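Local coordinates for protein glucose-6-phosphate isomerase (Chlamydia trachomatis D/UW-3/CX, PDB 6OTU) that catalyses the reversible isomerisation of glucose-6-phosphate to fructose-6-phosphate, at residues A[110-115]-A[296-301]. Sequence-based numbering, arbitrary orientation.
Sequences ATRAWV and GAAAID
Arg112 reaches across to Asp301 and grips its carboxylate side-on, one nitrogen to each oxygen. Arg112 NE donates to Asp301 OD2 at 2.7 Å; this bond is somewhat bent, with the oxygen 16° out of the guanidinium plane. The companion bond, from Arg112 NH2 to Asp301 OD1, is 3.0 Å long and straighter, with an N-H...O angle of 168°. Both oxygens use their syn lone pairs, and the two flat groups are nearly coplanar, so the paired bonds fix the rotation of each against the other. A bend at chi2 of -93° swings the outer part of the arginine chain across the helix face and aims NE and the guanidinium at Asp301.

Each guanidinium nitrogen has a named partner: NH1 bonds to Thr273 OG1, and NH2 forms a second salt bridge, to Glu477 on helix 466-487. On the acceptor side, OD1 of Asp301 also bonds NE2 of His478, its strongest polar partner. Arg112 thus pairs with two carboxylates in a buried setting, and its positive charge probably helps keep both acids ionised.

Ala297 CB sits over one face of the guanidinium, offset toward its rim, 3.7 Å from Arg112 NE. One residue on, the small Ala298 side chain probably helps the helix approach the backbone of Arg112: its CB packs 3.6 Å from the carbonyl O of Arg112, an oxygen that already accepts the backbone N-H of Val115. The same methyl meets Val115 CG2 at 3.8 Å, adding one apolar contact beside the ion pair.

Away from the active site, the contact ties the short helix 110-113 to helix 287-303, with helix 466-487 joining through its acid and histidine: a bidentate Arg-Asp salt bridge within a buried charged network, here in the interior of the phosphoglucose isomerase (SIS-clan) fold.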
# COMPACT_ATOMS: atom_id res chain seq x y z
N ALA A 110 -24.36 14.86 -5.85
CA ALA A 110 -25.79 14.76 -6.02
C ALA A 110 -26.32 13.35 -5.75
O ALA A 110 -27.53 13.19 -5.50
CB ALA A 110 -26.17 15.23 -7.43
N THR A 111 -25.46 12.33 -5.75
CA THR A 111 -25.93 10.97 -5.44
C THR A 111 -26.30 10.78 -3.98
O THR A 111 -26.96 9.79 -3.65
CB THR A 111 -24.88 9.92 -5.83
OG1 THR A 111 -23.71 10.07 -5.02
CG2 THR A 111 -24.51 10.06 -7.28
N ARG A 112 -25.89 11.70 -3.09
CA ARG A 112 -26.34 11.68 -1.70
C ARG A 112 -27.05 12.97 -1.27
O ARG A 112 -27.59 13.00 -0.15
CB ARG A 112 -25.16 11.40 -0.75
CG ARG A 112 -24.02 12.45 -0.75
CD ARG A 112 -22.89 12.06 -1.73
NE ARG A 112 -21.66 12.80 -1.49
CZ ARG A 112 -20.44 12.43 -1.90
NH1 ARG A 112 -20.26 11.31 -2.60
NH2 ARG A 112 -19.39 13.20 -1.61
N ALA A 113 -27.06 14.01 -2.11
CA ALA A 113 -27.67 15.28 -1.72
C ALA A 113 -29.14 15.12 -1.32
O ALA A 113 -29.66 15.90 -0.52
CB ALA A 113 -27.52 16.30 -2.86
N TRP A 114 -29.81 14.09 -1.85
CA TRP A 114 -31.25 13.95 -1.64
C TRP A 114 -31.61 13.53 -0.23
O TRP A 114 -32.81 13.54 0.09
CB TRP A 114 -31.84 12.95 -2.62
CG TRP A 114 -31.32 11.56 -2.45
CD1 TRP A 114 -30.21 11.01 -3.04
CD2 TRP A 114 -31.89 10.52 -1.63
NE1 TRP A 114 -30.05 9.71 -2.62
CE2 TRP A 114 -31.07 9.38 -1.77
CE3 TRP A 114 -33.01 10.45 -0.79
CZ2 TRP A 114 -31.33 8.18 -1.10
CZ3 TRP A 114 -33.28 9.25 -0.12
CH2 TRP A 114 -32.44 8.13 -0.28
N VAL A 115 -30.65 13.14 0.62
CA VAL A 115 -31.02 12.76 1.98
C VAL A 115 -31.14 13.95 2.91
O VAL A 115 -31.57 13.78 4.06
CB VAL A 115 -30.04 11.76 2.64
CG1 VAL A 115 -29.83 10.58 1.74
CG2 VAL A 115 -28.74 12.45 2.98
N GLY A 296 -23.79 10.72 6.14
CA GLY A 296 -22.47 11.19 6.55
C GLY A 296 -21.74 11.93 5.44
O GLY A 296 -21.13 12.98 5.68
N ALA A 297 -21.81 11.41 4.22
CA ALA A 297 -21.23 12.11 3.08
C ALA A 297 -21.95 13.44 2.81
O ALA A 297 -21.31 14.49 2.66
CB ALA A 297 -21.26 11.19 1.86
N ALA A 298 -23.28 13.42 2.75
CA ALA A 298 -24.00 14.66 2.47
C ALA A 298 -23.70 15.75 3.49
O ALA A 298 -23.66 16.94 3.15
CB ALA A 298 -25.50 14.40 2.42
N ALA A 299 -23.46 15.37 4.75
CA ALA A 299 -23.16 16.37 5.77
C ALA A 299 -21.83 17.06 5.49
O ALA A 299 -21.68 18.25 5.77
CB ALA A 299 -23.17 15.71 7.15
N ILE A 300 -20.84 16.33 4.95
CA ILE A 300 -19.56 16.94 4.62
C ILE A 300 -19.68 17.78 3.34
O ILE A 300 -19.09 18.87 3.25
CB ILE A 300 -18.44 15.88 4.51
CG1 ILE A 300 -18.03 15.35 5.90
CG2 ILE A 300 -17.20 16.45 3.83
CD1 ILE A 300 -17.56 16.42 6.89
N ASP A 301 -20.42 17.28 2.34
CA ASP A 301 -20.75 18.11 1.18
C ASP A 301 -21.24 19.49 1.60
O ASP A 301 -20.80 20.51 1.06
CB ASP A 301 -21.82 17.44 0.31
CG ASP A 301 -21.37 16.10 -0.27
OD1 ASP A 301 -20.15 15.79 -0.21
OD2 ASP A 301 -22.24 15.35 -0.75